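PDB 4YHB: iron-chelator utilization protein from Thermobifida fusca TM51, which binds flavin-adenine dinucleotide and, as a siderophore-interacting protein from the fuscachelin gene cluster, probably reduces ferric siderophores so that their iron is released. Local coordinates for residues T119-P122 with G123-L126; A155-R158 with I159-P163; G198-P201 with G202-D205; E228-A231 with L232-I235. One frame throughout, in Å; residues are numbered along the deposited sequence.

How the contacts relate
From the N terminus the four contacts come strictly in series: each is a local turn or helix segment, and none nests in or crosses another. Contact 1 closes the turn between helix 112-118 and strand 125-129 of the antiparallel barrel, in the FAD-binding domain. The other three belong to the half built on the parallel sheet. Contact 2 ends helix 152-161, the link from strand 142-147 to strand 167-174; contact 3 closes a turn ahead of helix 206-212; contact 4 starts helix 229-241 after strand 221-226. Contacts 3 and 4 pack together, Gly202 CA lying 3.9 Å from Glu228 CG, whereas the centres of contacts 1 and 4 are about 33 Å apart.

Contact 1 of 4, residues T119-P122 with G123-L126; sequences TAQP and GDRL
Asp124 folds its carboxylate back onto the backbone of Gln121, three residues earlier. Its CB already lies 3.4 Å from Gln121 O, the carbonyl that receives the Asp124 N-H and closes a type II beta turn from Gln121 to Asp124. Because CG stands opposite the residue's own carbonyl carbon and beside its N (chi1 -69°), the side chain turns in across the turn, and CG comes to rest 3.3 Å from Gln121 O. At the tip, Gln121 CG lies about equally near both oxygens, 3.9 Å from Asp124 OD2; the bond to the backbone is what sets OD2 apart. It takes the N-H of Gln121 at 3.0 Å from Gln121 N, the donor arriving from above the carboxylate plane. Asp124 thus holds Gln121 twice, at N through the side chain and at O through its own N, 3.1 Å away. The amide of Gln121 is turned 74° from the carboxylate. A water that accepts from Gln121 NE2 sits 2.6 Å from Asp124 OD2, and a second water links OD2 to Thr119 OG1. Gly123 takes its corner at phi 101°, where a CB would collide with Pro122 O. This surface turn carries the chain from helix 112-118 into strand 125-129: Pro122 rests on Val25 and Asp124 on Val22 of strand 17-29, while Trp116 of the helix packs against both Asp124 and Leu126.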
loop_
_atom_site.group_PDB
_atom_site.type_symbol
_atom_site.label_atom_id
_atom_site.label_comp_id
_atom_site.label_asym_id
_atom_site.label_seq_id
_atom_site.Cartn_x
_atom_site.Cartn_y
_atom_site.Cartn_z
ATOM N N THR A 119 11.029 -0.522 -15.488
ATOM C CA THR A 119 11.086 -1.178 -16.796
ATOM C C THR A 119 9.930 -2.149 -17.013
ATOM O O THR A 119 9.965 -2.959 -17.929
ATOM C CB THR A 119 12.409 -1.951 -16.976
ATOM O OG1 THR A 119 12.461 -3.052 -16.061
ATOM C CG2 THR A 119 13.605 -1.031 -16.729
ATOM N N ALA A 120 8.910 -2.061 -16.164
ATOM C CA ALA A 120 7.772 -2.963 -16.247
ATOM C C ALA A 120 7.098 -2.878 -17.612
ATOM O O ALA A 120 6.821 -1.794 -18.111
ATOM C CB ALA A 120 6.772 -2.657 -15.140
ATOM N N GLN A 121 6.847 -4.031 -18.223
ATOM C CA GLN A 121 6.191 -4.057 -19.525
ATOM C C GLN A 121 5.429 -5.370 -19.704
ATOM O O GLN A 121 5.744 -6.357 -19.038
ATOM C CB GLN A 121 7.221 -3.849 -20.645
ATOM C CG GLN A 121 8.268 -4.930 -20.763
ATOM C CD GLN A 121 9.357 -4.574 -21.770
ATOM O OE1 GLN A 121 9.103 -3.883 -22.761
ATOM N NE2 GLN A 121 10.579 -5.034 -21.509
ATOM N N PRO A 122 4.410 -5.378 -20.581
ATOM C CA PRO A 122 3.611 -6.589 -20.799
ATOM C C PRO A 122 4.501 -7.799 -21.081
ATOM O O PRO A 122 5.489 -7.673 -21.803
ATOM C CB PRO A 122 2.754 -6.227 -22.016
ATOM C CG PRO A 122 2.604 -4.751 -21.917
ATOM C CD PRO A 122 3.960 -4.272 -21.452
ATOM N N GLY A 123 4.190 -8.933 -20.467
ATOM C CA GLY A 123 5.010 -10.120 -20.631
ATOM C C GLY A 123 5.953 -10.404 -19.471
ATOM O O GLY A 123 6.373 -11.542 -19.307
ATOM N N ASP A 124 6.312 -9.385 -18.688
ATOM C CA ASP A 124 7.052 -9.611 -17.438
ATOM C C ASP A 124 6.206 -10.462 -16.517
ATOM O O ASP A 124 4.993 -10.308 -16.491
ATOM C CB ASP A 124 7.393 -8.302 -16.720
ATOM C CG ASP A 124 8.425 -7.470 -17.457
ATOM O OD1 ASP A 124 9.113 -8.015 -18.342
ATOM O OD2 ASP A 124 8.560 -6.270 -17.125
ATOM N N ARG A 125 6.834 -11.339 -15.746
ATOM C CA ARG A 125 6.075 -12.159 -14.810
ATOM C C ARG A 125 6.579 -11.985 -13.379
ATOM O O ARG A 125 7.761 -11.720 -13.152
ATOM C CB ARG A 125 6.126 -13.633 -15.246
ATOM C CG ARG A 125 5.551 -13.839 -16.653
ATOM C CD ARG A 125 5.673 -15.272 -17.185
ATOM N NE ARG A 125 5.118 -15.370 -18.542
ATOM C CZ ARG A 125 5.843 -15.369 -19.661
ATOM N NH1 ARG A 125 7.169 -15.305 -19.609
ATOM N NH2 ARG A 125 5.239 -15.458 -20.840
ATOM N N LEU A 126 5.666 -12.129 -12.421
ATOM C CA LEU A 126 6.003 -12.046 -11.010
ATOM C C LEU A 126 5.341 -13.174 -10.245
ATOM O O LEU A 126 4.205 -13.550 -10.542
ATOM C CB LEU A 126 5.555 -10.705 -10.417
ATOM C CG LEU A 126 6.231 -9.439 -10.941
ATOM C CD1 LEU A 126 5.597 -8.203 -10.279
ATOM C CD2 LEU A 126 7.728 -9.506 -10.674
HETATM O O HOH W 1 10.525 -5.077 -15.349
HETATM O O HOH W 2 10.536 -5.546 -18.603
HETATM O O HOH W 3 8.483 -8.516 -21.577
#

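Contact 2 of 4, residues A155-R158 with I159-P163; sequences AARR and IEELP
Arg158 O is shared by two N-H groups where helix 152-161 runs out: Glu161 N reaches it at 3.1 Å from above the carbonyl plane, and Leu162 N makes a weak bond to it. One turn earlier the helix is regular, with Ile159 N bonded to Ala155 O at 2.9 Å and Glu160 N bonded to Ala156 O. Beside this spine Arg157 runs out fully extended, CG opposite its backbone N (chi1 174°), and Glu161 crosses it at a slant, bringing OE2 to the NE edge of the guanidinium. Arg157 NE donates to Glu161 OE2 at 2.9 Å in a salt bridge, on the syn side of the oxygen but 33° out of the carboxylate plane; the guanidinium and carboxylate planes stand 77° apart. A water makes a second link, accepting from Arg157 NH2 and donating to Glu161 OE1 at 2.6 Å. Arg157 NH1 bonds to Val91 O and Ser47 OG. On another side, Leu162 CD2 lies over one face of the Arg158 guanidinium, 4.1 Å from NH1. With alanine in place of Arg157, the Glu161 carboxylate would probably lose its charged partner, and Val91 O and Ser47 OG this donor. The chemistry implies a buried arginine, its charge probably balanced by Glu161 at the helix end, that pins this helix to the strand 86-95 region, the Arg157 side chain lying about 9 Å from the bound FAD.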
loop_
_atom_site.group_PDB
_atom_site.type_symbol
_atom_site.label_atom_id
_atom_site.label_comp_id
_atom_site.label_asym_id
_atom_site.label_seq_id
_atom_site.Cartn_x
_atom_site.Cartn_y
_atom_site.Cartn_z
ATOM N N ALA A 155 -4.494 4.104 0.659
ATOM C CA ALA A 155 -5.319 5.270 1.005
ATOM C C ALA A 155 -6.287 5.645 -0.119
ATOM O O ALA A 155 -7.463 5.931 0.136
ATOM C CB ALA A 155 -4.434 6.477 1.364
ATOM N N ALA A 156 -5.800 5.630 -1.358
ATOM C CA ALA A 156 -6.633 5.977 -2.504
ATOM C C ALA A 156 -7.731 4.935 -2.712
ATOM O O ALA A 156 -8.877 5.285 -3.031
ATOM C CB ALA A 156 -5.785 6.118 -3.764
ATOM N N ARG A 157 -7.391 3.661 -2.519
ATOM C CA ARG A 157 -8.391 2.603 -2.632
ATOM C C ARG A 157 -9.485 2.800 -1.592
ATOM O O ARG A 157 -10.662 2.648 -1.890
ATOM C CB ARG A 157 -7.771 1.212 -2.470
ATOM C CG ARG A 157 -8.834 0.118 -2.451
ATOM C CD ARG A 157 -8.251 -1.279 -2.504
ATOM N NE ARG A 157 -9.300 -2.288 -2.305
ATOM C CZ ARG A 157 -9.077 -3.596 -2.239
ATOM N NH1 ARG A 157 -7.839 -4.054 -2.371
ATOM N NH2 ARG A 157 -10.091 -4.447 -2.046
ATOM N N ARG A 158 -9.082 3.140 -0.372
ATOM C CA ARG A 158 -10.017 3.441 0.709
ATOM C C ARG A 158 -10.956 4.588 0.330
ATOM O O ARG A 158 -12.180 4.458 0.405
ATOM C CB ARG A 158 -9.249 3.785 1.982
ATOM C CG ARG A 158 -10.108 4.243 3.155
ATOM C CD ARG A 158 -11.124 3.186 3.479
ATOM N NE ARG A 158 -11.275 2.962 4.913
ATOM C CZ ARG A 158 -12.247 2.211 5.420
ATOM N NH1 ARG A 158 -13.118 1.642 4.597
ATOM N NH2 ARG A 158 -12.341 2.022 6.731
ATOM N N ILE A 159 -10.372 5.703 -0.093
ATOM C CA ILE A 159 -11.153 6.867 -0.487
ATOM C C ILE A 159 -12.163 6.535 -1.586
ATOM O O ILE A 159 -13.319 6.949 -1.515
ATOM C CB ILE A 159 -10.235 8.003 -0.959
ATOM C CG1 ILE A 159 -9.494 8.582 0.234
ATOM C CG2 ILE A 159 -11.033 9.095 -1.619
ATOM C CD1 ILE A 159 -8.452 9.628 -0.121
ATOM N N GLU A 160 -11.746 5.769 -2.589
ATOM C CA GLU A 160 -12.621 5.521 -3.721
ATOM C C GLU A 160 -13.729 4.510 -3.387
ATOM O O GLU A 160 -14.710 4.412 -4.111
ATOM C CB GLU A 160 -11.796 5.081 -4.935
ATOM C CG GLU A 160 -10.940 6.246 -5.463
ATOM C CD GLU A 160 -10.230 5.972 -6.783
ATOM O OE1 GLU A 160 -9.980 4.777 -7.107
ATOM O OE2 GLU A 160 -9.909 6.966 -7.486
ATOM N N GLU A 161 -13.593 3.800 -2.272
ATOM C CA GLU A 161 -14.590 2.805 -1.866
ATOM C C GLU A 161 -15.556 3.332 -0.791
ATOM O O GLU A 161 -16.555 2.687 -0.466
ATOM C CB GLU A 161 -13.886 1.530 -1.376
ATOM C CG GLU A 161 -13.177 0.784 -2.502
ATOM C CD GLU A 161 -12.414 -0.462 -2.046
ATOM O OE1 GLU A 161 -12.356 -0.736 -0.819
ATOM O OE2 GLU A 161 -11.864 -1.162 -2.932
ATOM N N LEU A 162 -15.260 4.507 -0.249
ATOM C CA LEU A 162 -16.115 5.116 0.766
ATOM C C LEU A 162 -17.486 5.496 0.204
ATOM O O LEU A 162 -17.589 5.925 -0.948
ATOM C CB LEU A 162 -15.438 6.358 1.361
ATOM C CG LEU A 162 -14.259 6.109 2.300
ATOM C CD1 LEU A 162 -13.619 7.414 2.720
ATOM C CD2 LEU A 162 -14.698 5.312 3.525
ATOM N N PRO A 163 -18.542 5.350 1.023
ATOM C CA PRO A 163 -19.881 5.812 0.643
ATOM C C PRO A 163 -19.892 7.324 0.418
ATOM O O PRO A 163 -19.068 8.024 1.006
ATOM C CB PRO A 163 -20.747 5.426 1.848
ATOM C CG PRO A 163 -19.790 5.303 2.987
ATOM C CD PRO A 163 -18.519 4.784 2.383
HETATM O O HOH W 4 -12.475 -3.301 -0.663
#

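Contact 3 of 4, residues G198-P201 with G202-D205; sequences GAAP and GTTD
Thr203 sets its OG1 between its own backbone N and carbonyl carbon (chi1 69°), which swings the hydroxyl back over the turn to Ala200. There it donates to Ala200 O at 2.7 Å, the shortest polar bond of the contact. The same torsion places CG2 opposite the carbonyl carbon, and this methyl meets Ala200 CB at 3.9 Å and lies 3.7 Å from Pro201 O. Ala200 O also receives the N-H of Thr203, 3.2 Å from Thr203 N, so one carbonyl holds both the backbone and the side chain of a single residue; the hydroxyl is tilted 20° from the carbonyl plane and the N-H somewhat more. This double grip should limit rotation of the Thr203 side chain. Thr204, with its hydroxyl similarly placed (chi1 83°), brings CG2 against Ala199 instead, and the two methyls, Thr204 CG2 and Ala199 CB, touch at 3.6 Å. Its OG1 looks the other way along the chain and bonds to Leu206 N, an ST turn leading into helix 206-212. Gly202 has positive phi, and a CB here would run into Pro201 O. Together these features make a classic type II beta turn from Ala200 to Thr203, with proline at the second position and glycine at the third. Pro201 touches the bound FAD, so the turn contributes this one residue to the ligand pocket.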
loop_
_atom_site.group_PDB
_atom_site.type_symbol
_atom_site.label_atom_id
_atom_site.label_comp_id
_atom_site.label_asym_id
_atom_site.label_seq_id
_atom_site.Cartn_x
_atom_site.Cartn_y
_atom_site.Cartn_z
ATOM N N GLY A 198 12.174 18.516 -3.383
ATOM C CA GLY A 198 13.618 18.351 -3.375
ATOM C C GLY A 198 14.142 17.544 -2.204
ATOM O O GLY A 198 15.217 16.949 -2.293
ATOM N N ALA A 199 13.391 17.518 -1.106
ATOM C CA ALA A 199 13.762 16.707 0.043
ATOM C C ALA A 199 13.607 15.225 -0.307
ATOM O O ALA A 199 12.666 14.845 -1.004
ATOM C CB ALA A 199 12.913 17.056 1.234
ATOM N N ALA A 200 14.528 14.395 0.164
ATOM C CA ALA A 200 14.469 12.958 -0.139
ATOM C C ALA A 200 13.299 12.284 0.575
ATOM O O ALA A 200 12.896 12.725 1.649
ATOM C CB ALA A 200 15.779 12.288 0.245
ATOM N N PRO A 201 12.756 11.200 -0.015
ATOM C CA PRO A 201 11.710 10.408 0.640
ATOM C C PRO A 201 12.123 10.016 2.048
ATOM O O PRO A 201 13.265 9.610 2.247
ATOM C CB PRO A 201 11.587 9.161 -0.250
ATOM C CG PRO A 201 12.097 9.572 -1.574
ATOM C CD PRO A 201 13.135 10.647 -1.324
ATOM N N GLY A 202 11.215 10.153 3.005
ATOM C CA GLY A 202 11.452 9.677 4.350
ATOM C C GLY A 202 12.270 10.623 5.219
ATOM O O GLY A 202 12.646 10.250 6.326
ATOM N N THR A 203 12.539 11.838 4.738
ATOM C CA THR A 203 13.373 12.767 5.500
ATOM C C THR A 203 12.629 13.999 5.998
ATOM O O THR A 203 13.227 14.852 6.655
ATOM C CB THR A 203 14.588 13.257 4.681
ATOM O OG1 THR A 203 14.145 14.112 3.618
ATOM C CG2 THR A 203 15.366 12.074 4.108
ATOM N N THR A 204 11.342 14.111 5.685
ATOM C CA THR A 204 10.564 15.261 6.137
ATOM C C THR A 204 9.561 14.881 7.225
ATOM O O THR A 204 9.265 13.710 7.426
ATOM C CB THR A 204 9.776 15.920 4.996
ATOM O OG1 THR A 204 8.552 15.207 4.789
ATOM C CG2 THR A 204 10.589 15.959 3.705
ATOM N N ASP A 205 9.014 15.879 7.907
ATOM C CA ASP A 205 7.939 15.628 8.862
ATOM C C ASP A 205 6.623 16.229 8.382
ATOM O O ASP A 205 5.789 16.644 9.194
ATOM C CB ASP A 205 8.309 16.183 10.242
ATOM C CG ASP A 205 8.734 17.641 10.193
ATOM O OD1 ASP A 205 9.119 18.181 11.255
ATOM O OD2 ASP A 205 8.696 18.248 9.093
#

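Contact 4 of 4, residues E228-A231 with L232-I235; sequences EADA and LKPI
Pro234 wedges against the turn before it: its CD lies 3.3 Å from Asp230 O and 3.4 Å from Ala231 O. Pro234 N has no hydrogen to give and Ile235 N also makes no bond to the turn before; helix 229-241 is kinked here, and the bonds just before are weak, as with Leu232 N to Glu228 O. Leu232 and Ile235 make the close-packed inner side; Leu232 CG sits 3.6 Å from Glu228 O, and Ile235 CD1 reaches Ala231 O. A side-chain cap supplements these weak backbone bonds at the helix start: Glu228 OE1 accepts from Ala231 N at 3.0 Å and weakly from Asp230 N, while OE2 takes the N-H of Arg258. The outer side is looser, with Lys233 exposed to solvent and Asp230 partly so. The two run side by side, Lys233 NZ forming a salt bridge with Asp230 OD1 at 3.1 Å from 35° above the carboxylate plane; Arg257 NE also bridges to OD1. Replacing Asp230 by an alanine would probably leave these two positive groups without their shared mate and let the lysine swing free. The helix joins strand 221-226 to strand 250-256 in a beta-alpha-beta unit, with Leu232 on Val252 of the latter strand and Ile235 among Leu207, Leu208 and Leu211 of helix 206-212.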
loop_
_atom_site.group_PDB
_atom_site.type_symbol
_atom_site.label_atom_id
_atom_site.label_comp_id
_atom_site.label_asym_id
_atom_site.label_seq_id
_atom_site.Cartn_x
_atom_site.Cartn_y
_atom_site.Cartn_z
ATOM N N GLU A 228 6.662 5.976 5.915
ATOM C CA GLU A 228 7.999 5.655 6.406
ATOM C C GLU A 228 7.960 5.491 7.925
ATOM O O GLU A 228 7.402 6.337 8.635
ATOM C CB GLU A 228 8.995 6.731 5.982
ATOM C CG GLU A 228 10.459 6.278 5.950
ATOM C CD GLU A 228 11.149 6.392 7.305
ATOM O OE1 GLU A 228 10.591 7.050 8.215
ATOM O OE2 GLU A 228 12.252 5.825 7.445
ATOM N N ALA A 229 8.556 4.402 8.411
ATOM C CA ALA A 229 8.372 3.963 9.798
ATOM C C ALA A 229 8.733 5.035 10.833
ATOM O O ALA A 229 7.977 5.274 11.778
ATOM C CB ALA A 229 9.186 2.712 10.050
ATOM N N ASP A 230 9.876 5.679 10.648
ATOM C CA ASP A 230 10.354 6.667 11.613
ATOM C C ASP A 230 9.509 7.940 11.590
ATOM O O ASP A 230 9.302 8.569 12.631
ATOM C CB ASP A 230 11.826 7.003 11.361
ATOM C CG ASP A 230 12.752 5.827 11.647
ATOM O OD1 ASP A 230 12.367 4.929 12.431
ATOM O OD2 ASP A 230 13.869 5.801 11.084
ATOM N N ALA A 231 9.027 8.318 10.408
ATOM C CA ALA A 231 8.124 9.452 10.273
ATOM C C ALA A 231 6.821 9.205 11.012
ATOM O O ALA A 231 6.193 10.139 11.503
ATOM C CB ALA A 231 7.847 9.748 8.788
ATOM N N LEU A 232 6.423 7.941 11.108
ATOM C CA LEU A 232 5.140 7.592 11.709
ATOM C C LEU A 232 5.187 7.497 13.232
ATOM O O LEU A 232 4.143 7.505 13.879
ATOM C CB LEU A 232 4.631 6.256 11.144
ATOM C CG LEU A 232 4.019 6.285 9.739
ATOM C CD1 LEU A 232 3.587 4.897 9.311
ATOM C CD2 LEU A 232 2.841 7.214 9.686
ATOM N N LYS A 233 6.384 7.387 13.799
ATOM C CA LYS A 233 6.523 7.232 15.253
ATOM C C LYS A 233 5.945 8.417 16.040
ATOM O O LYS A 233 5.205 8.209 16.998
ATOM C CB LYS A 233 7.985 7.014 15.645
ATOM C CG LYS A 233 8.490 5.603 15.413
ATOM C CD LYS A 233 9.959 5.483 15.786
ATOM C CE LYS A 233 10.585 4.216 15.211
ATOM N NZ LYS A 233 12.060 4.156 15.467
ATOM N N PRO A 234 6.261 9.665 15.635
ATOM C CA PRO A 234 5.632 10.772 16.354
ATOM C C PRO A 234 4.135 10.883 16.097
ATOM O O PRO A 234 3.452 11.445 16.944
ATOM C CB PRO A 234 6.350 11.995 15.801
ATOM C CG PRO A 234 6.849 11.576 14.481
ATOM C CD PRO A 234 7.272 10.165 14.687
ATOM N N ILE A 235 3.644 10.388 14.956
ATOM C CA ILE A 235 2.218 10.402 14.653
ATOM C C ILE A 235 1.477 9.443 15.573
ATOM O O ILE A 235 0.417 9.772 16.107
ATOM C CB ILE A 235 1.952 10.028 13.152
ATOM C CG1 ILE A 235 2.451 11.146 12.237
ATOM C CG2 ILE A 235 0.462 9.778 12.892
ATOM C CD1 ILE A 235 2.416 10.821 10.753
#